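PDB 3KZH: probable sugar kinase from Clostridium perfringens, which probably phosphorylates a sugar or related carbohydrate, as a kinase of the pfkB group in the ribokinase clan. Local coordinates for residues Val75-Ser78 / Gly82-Met85; Ala280-Asn285 / Ala305-Thr310; Asn136-Val141 / Gly266-Met271. All coordinates share one frame; numbering follows the deposited sequence.

In the fold
All three contacts place helices of a ribokinase-like alpha/beta fold, and their chemistry follows their position. Contact 1 is the most buried: at one edge of the large sheet, helix 69-81 turns into strand 83-84, and backbone hydrogen bonds, waters and an aromatic face share the work. Contact 3 reaches the same sheet further in, at strand 139-143, where Tyr267 and selenomethionine Met268 of helix 255-268 pack on Tyr139. Contact 2, partly buried, joins two helices through aliphatic surfaces and one bridging water. Contacts 2 and 3 use consecutive helices, 273-288 and 255-268, with nearest atoms about 6 Å apart; contact 1 stands apart, its nearest atoms about 11 Å from contact 3.

Contact 1. Residues Val75-Ser78 / Gly82-Met85; sequences VEHS and GYHM
Tyr83 folds back against the last turns of helix 69-81, at Ser78, and its side chain can be followed outward atom by atom. From CB, a chi1 of 54° places CG between the backbone N and the carbonyl carbon, which brings the ring over Ser78. CD1 and CE1 then pass Ser78 CB, which sits over one ring face in a CH-pi contact, 3.8 Å from the centroid of the Tyr83 ring. CE2 and CZ lie over Ser78 CA. At the tip, Tyr83 OH meets His77 CD2 at 3.1 Å, each at the edge of the other's ring; the hydroxyl also has a weak hydrogen bond with Arg46. The selenium of selenomethionine Met85 (SE) packs 3.7 Å from Ser78 CB. The backbone turn begins at Gly82, whose positive phi takes the chain out of helix 69-81 and into strand 83-84, completing a beta-alpha-beta crossover from its parallel neighbour, strand 59-62. Ser78 OG donates to Val75 O and accepts from a water that in turn accepts from Met85 N. Ser78 O receives Gly82 N at 2.8 Å, a weak bond from Tyr83 N, and a second water: three donors converge on one helix-end carbonyl, probably polarising it.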
loop_
_atom_site.group_PDB
_atom_site.type_symbol
_atom_site.label_atom_id
_atom_site.label_comp_id
_atom_site.label_asym_id
_atom_site.label_seq_id
_atom_site.Cartn_x
_atom_site.Cartn_y
_atom_site.Cartn_z
ATOM N N VAL A 75 5.870 -8.868 0.449
ATOM C CA VAL A 75 7.243 -9.371 0.376
ATOM C C VAL A 75 8.172 -8.658 1.343
ATOM O O VAL A 75 8.912 -9.316 2.076
ATOM C CB VAL A 75 7.820 -9.335 -1.074
ATOM C CG1 VAL A 75 9.221 -9.952 -1.115
ATOM C CG2 VAL A 75 6.963 -10.121 -1.992
ATOM N N GLU A 76 8.074 -7.328 1.398
ATOM C CA GLU A 76 8.896 -6.537 2.316
ATOM C C GLU A 76 8.597 -6.837 3.781
ATOM O O GLU A 76 9.518 -6.935 4.591
ATOM C CB GLU A 76 8.767 -5.027 2.045
ATOM C CG GLU A 76 9.658 -4.504 0.906
ATOM C CD GLU A 76 11.142 -4.859 1.077
ATOM O OE1 GLU A 76 11.740 -4.507 2.124
ATOM O OE2 GLU A 76 11.701 -5.508 0.168
ATOM N N HIS A 77 7.319 -7.068 4.097
ATOM C CA HIS A 77 6.909 -7.397 5.465
ATOM C C HIS A 77 7.413 -8.797 5.842
ATOM O O HIS A 77 7.833 -9.017 6.971
ATOM C CB HIS A 77 5.389 -7.306 5.608
ATOM C CG HIS A 77 4.894 -7.511 7.008
ATOM N ND1 HIS A 77 5.070 -6.576 8.005
ATOM C CD2 HIS A 77 4.213 -8.535 7.571
ATOM C CE1 HIS A 77 4.516 -7.017 9.121
ATOM N NE2 HIS A 77 3.990 -8.202 8.883
ATOM N N SER A 78 7.445 -9.694 4.852
ATOM C CA SER A 78 7.926 -11.060 5.037
ATOM C C SER A 78 9.421 -11.139 5.313
ATOM O O SER A 78 9.861 -11.997 6.075
ATOM C CB SER A 78 7.522 -11.948 3.852
ATOM O OG SER A 78 8.222 -11.667 2.657
ATOM N N GLY A 82 10.330 -12.489 8.768
ATOM C CA GLY A 82 11.070 -13.728 8.614
ATOM C C GLY A 82 10.343 -14.926 8.056
ATOM O O GLY A 82 10.810 -16.047 8.257
ATOM N N TYR A 83 9.179 -14.718 7.438
ATOM C CA TYR A 83 8.455 -15.828 6.818
ATOM C C TYR A 83 8.812 -15.784 5.330
ATOM O O TYR A 83 8.515 -14.818 4.625
ATOM C CB TYR A 83 6.936 -15.831 7.131
ATOM C CG TYR A 83 6.125 -14.578 6.836
ATOM C CD1 TYR A 83 5.282 -14.521 5.714
ATOM C CD2 TYR A 83 6.150 -13.465 7.703
ATOM C CE1 TYR A 83 4.478 -13.384 5.446
ATOM C CE2 TYR A 83 5.339 -12.311 7.447
ATOM C CZ TYR A 83 4.513 -12.286 6.307
ATOM O OH TYR A 83 3.789 -11.155 5.986
ATOM N N HIS A 84 9.580 -16.790 4.915
ATOM C CA HIS A 84 10.109 -16.928 3.554
ATOM C C HIS A 84 9.082 -17.259 2.483
ATOM O O HIS A 84 8.521 -18.350 2.436
ATOM C CB HIS A 84 11.262 -17.923 3.578
ATOM C CG HIS A 84 12.241 -17.661 4.684
ATOM N ND1 HIS A 84 13.057 -16.546 4.706
ATOM C CD2 HIS A 84 12.476 -18.320 5.843
ATOM C CE1 HIS A 84 13.746 -16.532 5.833
ATOM N NE2 HIS A 84 13.415 -17.595 6.539
HETATM N N MSE A 85 8.883 -16.294 1.596
HETATM C CA MSE A 85 7.907 -16.395 0.520
HETATM C C MSE A 85 8.499 -16.640 -0.864
HETATM O O MSE A 85 7.791 -16.506 -1.865
HETATM C CB MSE A 85 7.043 -15.126 0.499
HETATM C CG MSE A 85 6.188 -14.906 1.720
HETATM SE SE MSE A 85 5.118 -13.329 1.465
HETATM C CE MSE A 85 3.805 -14.093 0.289
HETATM O O HOH W 1 9.943 -13.352 1.843
HETATM O O HOH W 2 11.829 -13.525 4.204
#

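Contact 2. Residues Ala280-Asn285 / Ala305-Thr310; sequences AMTMSN and AKLEKT
Thr282 lays its methyl over the aliphatic part of Lys306, the two side chains running antiparallel as they overlap. Thr282 CG2 lies 3.8 Å from Lys306 CB and nearly as close to CD of the same lysine. The other branch, OG1, touches Leu307 CD1 at 3.7 Å, the two side chains running roughly perpendicular. One residue thus splits its two branches between consecutive positions of the facing helix. A chi1 of -65° sets this division, with CG2 anti to the backbone N and OG1 beside it; from there the hydroxyl hydrogen-bonds Lys278 O, one turn earlier in its own helix. The fold explains the setting: helix 273-288 and the short helix 300-308 pack together beside strand 312-317, at the edge of the large sheet of this pfkB-family kinase, and Trp312 of that strand touches both Thr282 and Leu307. Further along helix 273-288, Asn285 CB approaches Lys306 CE at 4.2 Å, where the lysine chain is bent; the Asn285 side chain is about 11 Å from the bound glucose. Polar linkage is indirect. A single water donates to Thr282 OG1 at 2.6 Å and to Thr310 OG1 at 2.8 Å. Thr310 lies just past the end of helix 300-308, and its hydroxyl reaches back to donate to Lys306 O at 2.6 Å, tilted 30° from the carbonyl plane.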
loop_
_atom_site.group_PDB
_atom_site.type_symbol
_atom_site.label_atom_id
_atom_site.label_comp_id
_atom_site.label_asym_id
_atom_site.label_seq_id
_atom_site.Cartn_x
_atom_site.Cartn_y
_atom_site.Cartn_z
ATOM N N ALA A 280 0.679 -22.728 22.566
ATOM C CA ALA A 280 -0.235 -22.300 21.513
ATOM C C ALA A 280 -1.426 -21.500 22.047
ATOM O O ALA A 280 -1.910 -20.589 21.384
ATOM C CB ALA A 280 -0.714 -23.504 20.735
HETATM N N MSE A 281 -1.875 -21.832 23.257
HETATM C CA MSE A 281 -2.991 -21.139 23.885
HETATM C C MSE A 281 -2.563 -19.769 24.377
HETATM O O MSE A 281 -3.342 -18.814 24.288
HETATM C CB MSE A 281 -3.561 -21.959 25.024
HETATM C CG MSE A 281 -5.076 -21.925 25.083
HETATM SE SE MSE A 281 -5.790 -23.061 26.468
HETATM C CE MSE A 281 -4.583 -24.484 26.343
ATOM N N THR A 282 -1.312 -19.674 24.853
ATOM C CA THR A 282 -0.718 -18.404 25.317
ATOM C C THR A 282 -0.642 -17.425 24.132
ATOM O O THR A 282 -0.934 -16.244 24.290
ATOM C CB THR A 282 0.698 -18.618 25.946
ATOM O OG1 THR A 282 0.569 -19.416 27.131
ATOM C CG2 THR A 282 1.356 -17.295 26.314
HETATM N N MSE A 283 -0.312 -17.960 22.948
HETATM C CA MSE A 283 -0.229 -17.202 21.684
HETATM C C MSE A 283 -1.617 -16.729 21.269
HETATM O O MSE A 283 -1.786 -15.599 20.783
HETATM C CB MSE A 283 0.356 -18.063 20.560
HETATM C CG MSE A 283 1.807 -18.387 20.728
HETATM SE SE MSE A 283 2.645 -19.094 19.125
HETATM C CE MSE A 283 2.084 -17.674 17.936
ATOM N N SER A 284 -2.607 -17.604 21.462
ATOM C CA SER A 284 -3.993 -17.290 21.139
ATOM C C SER A 284 -4.514 -16.232 22.107
ATOM O O SER A 284 -5.169 -15.294 21.675
ATOM C CB SER A 284 -4.861 -18.552 21.191
ATOM O OG SER A 284 -6.185 -18.279 20.773
ATOM N N ASN A 285 -4.119 -16.335 23.382
ATOM C CA ASN A 285 -4.517 -15.391 24.434
ATOM C C ASN A 285 -3.958 -13.988 24.216
ATOM O O ASN A 285 -4.642 -13.014 24.500
ATOM C CB ASN A 285 -4.097 -15.878 25.836
ATOM C CG ASN A 285 -4.896 -17.082 26.331
ATOM O OD1 ASN A 285 -6.042 -17.329 25.918
ATOM N ND2 ASN A 285 -4.292 -17.829 27.253
ATOM N N ALA A 305 7.075 -15.426 28.614
ATOM C CA ALA A 305 6.881 -14.587 29.805
ATOM C C ALA A 305 5.434 -14.644 30.291
ATOM O O ALA A 305 5.192 -14.647 31.499
ATOM C CB ALA A 305 7.281 -13.135 29.519
ATOM N N LYS A 306 4.486 -14.711 29.348
ATOM C CA LYS A 306 3.061 -14.794 29.679
ATOM C C LYS A 306 2.673 -16.215 30.088
ATOM O O LYS A 306 1.770 -16.388 30.897
ATOM C CB LYS A 306 2.179 -14.310 28.524
ATOM C CG LYS A 306 0.793 -13.826 28.977
ATOM C CD LYS A 306 -0.307 -14.206 28.005
ATOM C CE LYS A 306 -1.674 -13.766 28.492
ATOM N NZ LYS A 306 -1.783 -12.290 28.588
ATOM N N LEU A 307 3.380 -17.213 29.552
ATOM C CA LEU A 307 3.156 -18.630 29.864
ATOM C C LEU A 307 3.516 -18.939 31.328
ATOM O O LEU A 307 2.834 -19.729 31.981
ATOM C CB LEU A 307 3.985 -19.517 28.908
ATOM C CG LEU A 307 4.157 -21.031 29.137
ATOM C CD1 LEU A 307 2.859 -21.747 28.883
ATOM C CD2 LEU A 307 5.253 -21.595 28.253
ATOM N N GLU A 308 4.572 -18.289 31.829
ATOM C CA GLU A 308 5.048 -18.464 33.210
ATOM C C GLU A 308 4.070 -17.839 34.208
ATOM O O GLU A 308 3.765 -18.431 35.239
ATOM C CB GLU A 308 6.442 -17.833 33.387
ATOM C CG GLU A 308 7.181 -18.254 34.675
ATOM C CD GLU A 308 8.420 -17.410 34.976
ATOM O OE1 GLU A 308 9.447 -17.561 34.270
ATOM O OE2 GLU A 308 8.370 -16.605 35.931
ATOM N N LYS A 309 3.539 -16.674 33.832
ATOM C CA LYS A 309 2.591 -15.882 34.615
ATOM C C LYS A 309 1.133 -16.350 34.578
ATOM O O LYS A 309 0.281 -15.760 35.252
ATOM C CB LYS A 309 2.674 -14.413 34.159
ATOM C CG LYS A 309 3.710 -13.588 34.921
ATOM C CD LYS A 309 4.524 -12.596 34.072
ATOM C CE LYS A 309 3.756 -11.350 33.643
ATOM N NZ LYS A 309 3.042 -11.532 32.345
ATOM N N THR A 310 0.849 -17.418 33.828
ATOM C CA THR A 310 -0.522 -17.927 33.694
ATOM C C THR A 310 -0.886 -19.088 34.626
ATOM O O THR A 310 -0.102 -20.018 34.831
ATOM C CB THR A 310 -0.842 -18.309 32.193
ATOM O OG1 THR A 310 -0.657 -17.162 31.353
ATOM C CG2 THR A 310 -2.291 -18.777 32.010
HETATM O O HOH W 3 -1.062 -18.144 28.760
#

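Contact 3. Residues Asn136-Val141 / Gly266-Met271; sequences NAEYTV and GYMNKM
Where helix 255-268 packs on the central parallel strands of an alpha/beta sandwich, its last turn, closed by a Schellman motif, sets Tyr267 against Tyr139 of strand 139-143. The two rings meet obliquely, with centroids 4.7 Å apart and planes at 32°. Tyr267 CD2 lies over one face of the Tyr139 ring, displaced toward its rim and 3.5 Å from Tyr139 CE1. Tyr267 CB covers the same ring with a CH-pi contact, 4.0 Å from the Tyr139 centroid, so CB and CD2 of Tyr267 both lie over that face, while the rings themselves stay inclined. At its far end the Tyr267 hydroxyl hydrogen-bonds Thr185 OG1. Selenomethionine Met268 turns its bent chain toward Glu138 and the edge of Tyr139, although the exact placement of its terminal methyl is doubtful. A water joins the two sides by donating to Tyr267 O at 2.6 Å and lying 3.3 Å from Tyr139 OH. Behind the contact the helix closes with Met271 N bonded to Gly266 O and Lys270 N to Tyr267 O, Lys270 taking positive phi. The same helix carries, at its other end, Gly256 of the glucose pocket, within a Gly-Ala-Gly-Asp sequence characteristic of ribokinase-like sugar kinases; a helix packed on the central parallel strands is likewise typical of their alpha/beta fold.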
loop_
_atom_site.group_PDB
_atom_site.type_symbol
_atom_site.label_atom_id
_atom_site.label_comp_id
_atom_site.label_asym_id
_atom_site.label_seq_id
_atom_site.Cartn_x
_atom_site.Cartn_y
_atom_site.Cartn_z
ATOM N N ASN A 136 9.752 -32.202 1.340
ATOM C CA ASN A 136 10.760 -32.027 2.388
ATOM C C ASN A 136 10.287 -31.182 3.578
ATOM O O ASN A 136 11.071 -30.887 4.484
ATOM C CB ASN A 136 12.066 -31.469 1.808
ATOM C CG ASN A 136 12.698 -32.401 0.789
ATOM O OD1 ASN A 136 12.668 -32.131 -0.411
ATOM N ND2 ASN A 136 13.253 -33.514 1.259
ATOM N N ALA A 137 9.010 -30.793 3.566
ATOM C CA ALA A 137 8.414 -30.020 4.651
ATOM C C ALA A 137 8.025 -30.979 5.760
ATOM O O ALA A 137 7.431 -32.024 5.487
ATOM C CB ALA A 137 7.193 -29.271 4.159
ATOM N N GLU A 138 8.381 -30.651 7.002
ATOM C CA GLU A 138 8.050 -31.529 8.132
ATOM C C GLU A 138 6.542 -31.525 8.353
ATOM O O GLU A 138 5.935 -32.578 8.560
ATOM C CB GLU A 138 8.770 -31.107 9.414
ATOM C CG GLU A 138 10.255 -30.812 9.290
ATOM C CD GLU A 138 11.114 -32.050 9.072
ATOM O OE1 GLU A 138 10.863 -33.086 9.731
ATOM O OE2 GLU A 138 12.057 -31.976 8.251
ATOM N N TYR A 139 5.955 -30.326 8.340
ATOM C CA TYR A 139 4.509 -30.154 8.482
ATOM C C TYR A 139 4.051 -29.152 7.428
ATOM O O TYR A 139 4.848 -28.325 6.965
ATOM C CB TYR A 139 4.102 -29.715 9.912
ATOM C CG TYR A 139 4.375 -30.744 11.005
ATOM C CD1 TYR A 139 3.408 -31.674 11.393
ATOM C CD2 TYR A 139 5.640 -30.847 11.592
ATOM C CE1 TYR A 139 3.722 -32.697 12.344
ATOM C CE2 TYR A 139 5.967 -31.838 12.515
ATOM C CZ TYR A 139 5.009 -32.761 12.890
ATOM O OH TYR A 139 5.354 -33.742 13.790
ATOM N N THR A 140 2.809 -29.299 6.965
ATOM C CA THR A 140 2.257 -28.389 5.964
ATOM C C THR A 140 0.842 -27.938 6.347
ATOM O O THR A 140 -0.078 -28.747 6.455
ATOM C CB THR A 140 2.333 -28.970 4.506
ATOM O OG1 THR A 140 3.702 -29.196 4.149
ATOM C CG2 THR A 140 1.744 -27.998 3.484
ATOM N N VAL A 141 0.697 -26.630 6.560
ATOM C CA VAL A 141 -0.571 -26.017 6.965
ATOM C C VAL A 141 -1.412 -25.622 5.760
ATOM O O VAL A 141 -0.922 -25.047 4.784
ATOM C CB VAL A 141 -0.332 -24.766 7.882
ATOM C CG1 VAL A 141 -1.647 -24.046 8.224
ATOM C CG2 VAL A 141 0.378 -25.179 9.159
ATOM N N GLY A 266 5.377 -26.082 18.633
ATOM C CA GLY A 266 5.426 -27.267 19.478
ATOM C C GLY A 266 5.941 -28.522 18.802
ATOM O O GLY A 266 6.770 -29.237 19.362
ATOM N N TYR A 267 5.470 -28.747 17.575
ATOM C CA TYR A 267 5.860 -29.884 16.745
ATOM C C TYR A 267 7.337 -29.836 16.351
ATOM O O TYR A 267 8.044 -30.834 16.460
ATOM C CB TYR A 267 5.016 -29.909 15.462
ATOM C CG TYR A 267 3.563 -30.321 15.613
ATOM C CD1 TYR A 267 3.077 -30.852 16.827
ATOM C CD2 TYR A 267 2.662 -30.200 14.531
ATOM C CE1 TYR A 267 1.744 -31.251 16.969
ATOM C CE2 TYR A 267 1.299 -30.611 14.660
ATOM C CZ TYR A 267 0.859 -31.133 15.888
ATOM O OH TYR A 267 -0.437 -31.535 16.070
HETATM N N MSE A 268 7.798 -28.647 15.964
HETATM C CA MSE A 268 9.173 -28.409 15.531
HETATM C C MSE A 268 10.184 -28.568 16.679
HETATM O O MSE A 268 11.299 -29.053 16.474
HETATM C CB MSE A 268 9.281 -27.029 14.848
HETATM C CG MSE A 268 8.390 -26.847 13.602
HETATM SE SE MSE A 268 9.031 -27.940 12.162
HETATM C CE MSE A 268 7.538 -28.356 11.153
ATOM N N ASN A 269 9.737 -28.272 17.896
ATOM C CA ASN A 269 10.578 -28.393 19.086
ATOM C C ASN A 269 10.359 -29.686 19.879
ATOM O O ASN A 269 10.883 -29.831 20.989
ATOM C CB ASN A 269 10.430 -27.152 19.979
ATOM C CG ASN A 269 10.937 -25.896 19.301
ATOM O OD1 ASN A 269 12.139 -25.748 19.072
ATOM N ND2 ASN A 269 10.024 -25.011 18.930
ATOM N N LYS A 270 9.632 -30.635 19.272
ATOM C CA LYS A 270 9.299 -31.966 19.840
ATOM C C LYS A 270 8.786 -31.987 21.292
ATOM O O LYS A 270 9.059 -32.924 22.045
ATOM C CB LYS A 270 10.478 -32.951 19.691
ATOM C CG LYS A 270 10.828 -33.350 18.266
ATOM C CD LYS A 270 12.022 -32.551 17.759
ATOM C CE LYS A 270 12.411 -32.940 16.339
ATOM N NZ LYS A 270 12.920 -34.334 16.253
HETATM N N MSE A 271 8.023 -30.960 21.660
HETATM C CA MSE A 271 7.459 -30.795 23.004
HETATM C C MSE A 271 6.283 -31.733 23.304
HETATM O O MSE A 271 5.612 -32.184 22.378
HETATM C CB MSE A 271 6.954 -29.345 23.179
HETATM C CG MSE A 271 8.029 -28.266 23.429
HETATM SE SE MSE A 271 7.418 -26.475 22.942
HETATM C CE MSE A 271 5.930 -26.307 24.120
HETATM O O HOH W 4 8.177 -33.195 15.333
#